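Long-range contacts in N-acetylcysteine deacetylase (Bacillus subtilis, PDB 1YSJ), which probably catalyses removal of the acetyl group from N-acetylcysteine, using two divalent metal ions per subunit, to give cysteine and acetate: residues 197-202 and 362-367; 278-283 and 342-347. The protein carries 1 engineered substitution. All blocks are in the same frame, centred on the assembly; numbering follows the deposited sequence.

Contact 1. Residues 197-202 and 362-367; sequences GPLMAS and FVWMGT
Leu199 and Met200 pack against Phe362 and Trp364 where the two domains of the M20 peptidase fold join. Strand 197-211 belongs to the four-stranded antiparallel sheet of the smaller domain. Strand 360-366 lies inside the mixed sheet of the catalytic domain. The short strand axes make an angle of 45°. With no hydrogen bond across, side chains fill most of the 9.0 Å between them.

Leu199 sends CB toward the other strand, but contact starts at CG, 3.8 Å from Trp364 CZ2. CG is anti to the backbone N (chi1 180°), and the two methyls part from there. CD1 lies above the rim of the indole, on the same side as CD2, 3.7 Å from Trp364 NE1. That N-H is already used by Glu343 O, so the methyl only packs against it. CD2 lies over a face of the six-membered indole ring, a CH-pi contact 4.2 Å from its centroid. The same methyl touches the Phe362 ring at its edge and comes within 3.4 Å of Phe362 O.

Met200 is a selenomethionine, and its chain bends at chi3 (73°). Its SE makes an oblique Met-aromatic contact with each ring. The Phe362 side chain also touches that of His182, a nickel ligand, which places this packing next to the metal site. Near the end of Met200, SE is 3.8 Å from Trp364 CH2 and 4.0 Å from Phe362 CE2.

Contact 2. Residues 278-283 and 342-347; sequences RTFQKE and AEQSPG
The carbonyl O of Ser345 takes a backbone hydrogen bond from Ala201 and also meets the edge of the Phe280 ring. It lies near the ring plane, 3.6 Å from Phe280 CZ. The backbone N of Ser345 is bonded to Leu199, so this residue is tied to the strand that leads into the smaller domain.

Gln344 closes over one face of the same ring. Its amide plane is turned 22° from the ring, and CD stands 3.7 Å above it, offset toward the rim. Closer to the backbone, Gln344 CB is 3.8 Å from Phe280 CE1. The Gln344 chain runs extended beyond CG (chi2 170°), which carries the amide along the ring from CE1 toward CD1.

Arg278 extends past Pro346. Its NH2 is 3.1 Å from Pro346 O. Nearer the backbone, Arg278 CD is 3.5 Å from that same O.

Across 278-283 and 342-347 the contact is thus mostly ring, amide and carbonyl packing. The directional bonds are those of the Ser345 backbone, which fix the loop to residues 199-201.

In the fold
Both contacts join the smaller domain to the catalytic domain, and their centres are about 9 Å apart. Contact 1 is fully buried and apolar, strand against strand. Contact 2 is a surface contact, in which the end of strand 270-278 and the following turn meet the loop after strand 338-341. Its chemistry is correspondingly more polar. Two hydrogen bonds connect the contacts: Ser202 OG with Thr279 OG1 within the smaller domain, and Trp364 NE1 with Glu343 O within the catalytic one. Along the chain, contact 2 is nested in the loop closed by contact 1. Both lie near the dinuclear nickel site: the Phe362 side chain is about 7 Å from a nickel ion, Gly347 about 8 Å.

Contact 1. Residues 197-202 and 362-367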
loop_
_atom_site.group_PDB
_atom_site.type_symbol
_atom_site.label_atom_id
_atom_site.label_comp_id
_atom_site.label_asym_id
_atom_site.label_seq_id
_atom_site.Cartn_x
_atom_site.Cartn_y
_atom_site.Cartn_z
ATOM N N GLY A 197 -36.517 -11.554 -10.863
ATOM C CA GLY A 197 -35.660 -10.399 -10.621
ATOM C C GLY A 197 -34.263 -10.754 -10.138
ATOM O O GLY A 197 -33.755 -11.843 -10.437
ATOM N N PRO A 198 -33.633 -9.835 -9.376
ATOM C CA PRO A 198 -32.236 -9.936 -8.937
ATOM C C PRO A 198 -31.965 -11.128 -8.021
ATOM O O PRO A 198 -32.616 -11.276 -6.980
ATOM C CB PRO A 198 -32.010 -8.624 -8.170
ATOM C CG PRO A 198 -33.116 -7.718 -8.610
ATOM C CD PRO A 198 -34.272 -8.607 -8.874
ATOM N N LEU A 199 -31.005 -11.962 -8.417
ATOM C CA LEU A 199 -30.617 -13.138 -7.641
ATOM C C LEU A 199 -29.186 -13.013 -7.127
ATOM O O LEU A 199 -28.899 -13.343 -5.974
ATOM C CB LEU A 199 -30.770 -14.413 -8.485
ATOM C CG LEU A 199 -30.397 -15.755 -7.840
ATOM C CD1 LEU A 199 -31.357 -16.109 -6.716
ATOM C CD2 LEU A 199 -30.367 -16.862 -8.872
HETATM N N MSE A 200 -28.293 -12.548 -7.995
HETATM C CA MSE A 200 -26.875 -12.427 -7.668
HETATM C C MSE A 200 -26.377 -11.041 -8.021
HETATM O O MSE A 200 -26.812 -10.451 -9.003
HETATM C CB MSE A 200 -26.051 -13.491 -8.398
HETATM C CG MSE A 200 -26.531 -14.906 -8.154
HETATM SE SE MSE A 200 -25.387 -16.229 -8.968
HETATM C CE MSE A 200 -23.845 -16.101 -7.739
ATOM N N ALA A 201 -25.456 -10.534 -7.214
ATOM C CA ALA A 201 -25.007 -9.154 -7.310
ATOM C C ALA A 201 -24.214 -8.858 -8.580
ATOM O O ALA A 201 -23.573 -9.741 -9.152
ATOM C CB ALA A 201 -24.185 -8.790 -6.077
ATOM N N SER A 202 -24.281 -7.605 -9.017
ATOM C CA SER A 202 -23.369 -7.088 -10.018
ATOM C C SER A 202 -21.999 -6.945 -9.367
ATOM O O SER A 202 -21.902 -6.723 -8.162
ATOM C CB SER A 202 -23.852 -5.732 -10.524
ATOM O OG SER A 202 -23.934 -4.793 -9.463
ATOM N N PHE A 362 -32.338 -18.367 -13.830
ATOM C CA PHE A 362 -31.259 -19.060 -13.144
ATOM C C PHE A 362 -31.759 -19.529 -11.782
ATOM O O PHE A 362 -32.282 -18.732 -11.000
ATOM C CB PHE A 362 -30.080 -18.097 -12.982
ATOM C CG PHE A 362 -28.780 -18.760 -12.611
ATOM C CD1 PHE A 362 -28.010 -19.405 -13.577
ATOM C CD2 PHE A 362 -28.304 -18.700 -11.305
ATOM C CE1 PHE A 362 -26.792 -20.001 -13.240
ATOM C CE2 PHE A 362 -27.088 -19.291 -10.954
ATOM C CZ PHE A 362 -26.332 -19.939 -11.923
ATOM N N VAL A 363 -31.600 -20.816 -11.495
ATOM C CA VAL A 363 -32.123 -21.384 -10.245
ATOM C C VAL A 363 -31.044 -21.964 -9.324
ATOM O O VAL A 363 -29.960 -22.345 -9.781
ATOM C CB VAL A 363 -33.205 -22.468 -10.504
ATOM C CG1 VAL A 363 -34.414 -21.868 -11.196
ATOM C CG2 VAL A 363 -32.640 -23.643 -11.309
ATOM N N TRP A 364 -31.356 -22.026 -8.027
ATOM C CA TRP A 364 -30.540 -22.773 -7.074
ATOM C C TRP A 364 -30.917 -24.248 -7.136
ATOM O O TRP A 364 -32.100 -24.591 -7.101
ATOM C CB TRP A 364 -30.740 -22.283 -5.635
ATOM C CG TRP A 364 -30.353 -20.850 -5.320
ATOM C CD1 TRP A 364 -31.014 -20.000 -4.473
ATOM C CD2 TRP A 364 -29.215 -20.113 -5.810
ATOM N NE1 TRP A 364 -30.370 -18.787 -4.411
ATOM C CE2 TRP A 364 -29.267 -18.826 -5.222
ATOM C CE3 TRP A 364 -28.164 -20.412 -6.685
ATOM C CZ2 TRP A 364 -28.306 -17.841 -5.480
ATOM C CZ3 TRP A 364 -27.211 -19.429 -6.948
ATOM C CH2 TRP A 364 -27.291 -18.159 -6.345
HETATM N N MSE A 365 -29.914 -25.117 -7.225
HETATM C CA MSE A 365 -30.136 -26.553 -7.128
HETATM C C MSE A 365 -29.661 -27.045 -5.760
HETATM O O MSE A 365 -28.462 -27.036 -5.473
HETATM C CB MSE A 365 -29.399 -27.281 -8.258
HETATM C CG MSE A 365 -29.722 -28.777 -8.397
HETATM SE SE MSE A 365 -31.622 -29.195 -8.692
HETATM C CE MSE A 365 -31.984 -28.076 -10.300
ATOM N N GLY A 366 -30.603 -27.461 -4.915
ATOM C CA GLY A 366 -30.271 -28.008 -3.601
ATOM C C GLY A 366 -29.364 -29.218 -3.722
ATOM O O GLY A 366 -29.641 -30.127 -4.505
ATOM N N THR A 367 -28.269 -29.226 -2.966
ATOM C CA THR A 367 -27.308 -30.334 -3.031
ATOM C C THR A 367 -26.879 -30.864 -1.667
ATOM O O THR A 367 -26.010 -31.728 -1.592
ATOM C CB THR A 367 -26.038 -29.976 -3.850
ATOM O OG1 THR A 367 -25.494 -28.736 -3.383
ATOM C CG2 THR A 367 -26.354 -29.877 -5.345
#

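Contact 2. Residues 278-283 and 342-347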
loop_
_atom_site.group_PDB
_atom_site.type_symbol
_atom_site.label_atom_id
_atom_site.label_comp_id
_atom_site.label_asym_id
_atom_site.label_seq_id
_atom_site.Cartn_x
_atom_site.Cartn_y
_atom_site.Cartn_z
ATOM N N ARG A 278 -20.847 -3.858 -5.306
ATOM C CA ARG A 278 -21.862 -4.874 -5.540
ATOM C C ARG A 278 -23.260 -4.302 -5.326
ATOM O O ARG A 278 -23.569 -3.766 -4.259
ATOM C CB ARG A 278 -21.614 -6.093 -4.650
ATOM C CG ARG A 278 -20.303 -6.798 -4.969
ATOM C CD ARG A 278 -20.020 -7.966 -4.052
ATOM N NE ARG A 278 -18.703 -8.532 -4.337
ATOM C CZ ARG A 278 -18.266 -9.709 -3.895
ATOM N NH1 ARG A 278 -17.046 -10.120 -4.220
ATOM N NH2 ARG A 278 -19.040 -10.479 -3.136
ATOM N N THR A 279 -24.084 -4.393 -6.368
ATOM C CA THR A 279 -25.465 -3.909 -6.333
ATOM C C THR A 279 -26.423 -5.012 -6.778
ATOM O O THR A 279 -26.001 -6.010 -7.364
ATOM C CB THR A 279 -25.680 -2.694 -7.266
ATOM O OG1 THR A 279 -25.740 -3.142 -8.625
ATOM C CG2 THR A 279 -24.563 -1.660 -7.112
ATOM N N PHE A 280 -27.711 -4.818 -6.510
ATOM C CA PHE A 280 -28.739 -5.749 -6.968
ATOM C C PHE A 280 -29.702 -5.131 -7.979
ATOM O O PHE A 280 -30.307 -5.847 -8.773
ATOM C CB PHE A 280 -29.487 -6.375 -5.784
ATOM C CG PHE A 280 -28.683 -7.413 -5.050
ATOM C CD1 PHE A 280 -28.611 -8.722 -5.529
ATOM C CD2 PHE A 280 -27.975 -7.080 -3.898
ATOM C CE1 PHE A 280 -27.859 -9.686 -4.863
ATOM C CE2 PHE A 280 -27.216 -8.039 -3.223
ATOM C CZ PHE A 280 -27.159 -9.343 -3.706
ATOM N N GLN A 281 -29.831 -3.806 -7.964
ATOM C CA GLN A 281 -30.641 -3.125 -8.977
ATOM C C GLN A 281 -29.804 -2.361 -10.005
ATOM O O GLN A 281 -28.694 -1.909 -9.711
ATOM C CB GLN A 281 -31.727 -2.245 -8.341
ATOM C CG GLN A 281 -32.877 -3.029 -7.659
ATOM C CD GLN A 281 -33.636 -4.004 -8.586
ATOM O OE1 GLN A 281 -33.295 -4.185 -9.761
ATOM N NE2 GLN A 281 -34.673 -4.637 -8.041
ATOM N N LYS A 282 -30.352 -2.238 -11.213
ATOM C CA LYS A 282 -29.638 -1.689 -12.373
ATOM C C LYS A 282 -29.280 -0.217 -12.203
ATOM O O LYS A 282 -28.192 0.210 -12.589
ATOM C CB LYS A 282 -30.460 -1.879 -13.658
ATOM C CG LYS A 282 -30.964 -3.301 -13.905
ATOM C CD LYS A 282 -29.825 -4.274 -14.194
ATOM C CE LYS A 282 -30.300 -5.721 -14.133
ATOM N NZ LYS A 282 -29.170 -6.687 -14.219
ATOM N N GLU A 283 -30.208 0.548 -11.632
ATOM C CA GLU A 283 -30.017 1.981 -11.403
ATOM C C GLU A 283 -28.982 2.258 -10.310
ATOM O O GLU A 283 -28.155 3.162 -10.450
ATOM C CB GLU A 283 -31.352 2.685 -11.100
ATOM C CG GLU A 283 -32.343 1.884 -10.246
ATOM C CD GLU A 283 -33.105 0.823 -11.040
ATOM O OE1 GLU A 283 -33.721 1.163 -12.077
ATOM O OE2 GLU A 283 -33.092 -0.354 -10.621
ATOM N N ALA A 342 -35.933 -18.205 -3.556
ATOM C CA ALA A 342 -34.477 -18.110 -3.642
ATOM C C ALA A 342 -33.899 -16.936 -2.853
ATOM O O ALA A 342 -34.340 -15.797 -3.000
ATOM C CB ALA A 342 -34.031 -18.049 -5.099
ATOM N N GLU A 343 -32.916 -17.232 -2.007
ATOM C CA GLU A 343 -32.165 -16.201 -1.301
ATOM C C GLU A 343 -31.096 -15.633 -2.224
ATOM O O GLU A 343 -30.502 -16.363 -3.025
ATOM C CB GLU A 343 -31.518 -16.779 -0.042
ATOM C CG GLU A 343 -32.513 -17.122 1.070
ATOM C CD GLU A 343 -31.874 -17.840 2.252
ATOM O OE1 GLU A 343 -32.531 -17.924 3.312
ATOM O OE2 GLU A 343 -30.723 -18.322 2.126
ATOM N N GLN A 344 -30.853 -14.330 -2.115
ATOM C CA GLN A 344 -29.848 -13.673 -2.947
ATOM C C GLN A 344 -28.420 -14.071 -2.568
ATOM O O GLN A 344 -28.145 -14.427 -1.420
ATOM C CB GLN A 344 -30.017 -12.153 -2.912
ATOM C CG GLN A 344 -31.175 -11.647 -3.768
ATOM C CD GLN A 344 -31.487 -10.167 -3.547
ATOM O OE1 GLN A 344 -31.861 -9.459 -4.480
ATOM N NE2 GLN A 344 -31.334 -9.701 -2.314
ATOM N N SER A 345 -27.524 -14.029 -3.548
ATOM C CA SER A 345 -26.118 -14.324 -3.322
ATOM C C SER A 345 -25.266 -13.084 -3.612
ATOM O O SER A 345 -25.509 -12.381 -4.595
ATOM C CB SER A 345 -25.669 -15.505 -4.189
ATOM O OG SER A 345 -24.345 -15.911 -3.872
ATOM N N PRO A 346 -24.270 -12.806 -2.747
ATOM C CA PRO A 346 -23.360 -11.678 -2.949
ATOM C C PRO A 346 -22.374 -11.905 -4.100
ATOM O O PRO A 346 -21.745 -10.955 -4.564
ATOM C CB PRO A 346 -22.595 -11.597 -1.621
ATOM C CG PRO A 346 -23.350 -12.468 -0.664
ATOM C CD PRO A 346 -23.945 -13.536 -1.511
ATOM N N GLY A 347 -22.248 -13.151 -4.552
ATOM C CA GLY A 347 -21.328 -13.495 -5.631
ATOM C C GLY A 347 -21.841 -13.096 -7.004
ATOM O O GLY A 347 -23.017 -12.786 -7.173
#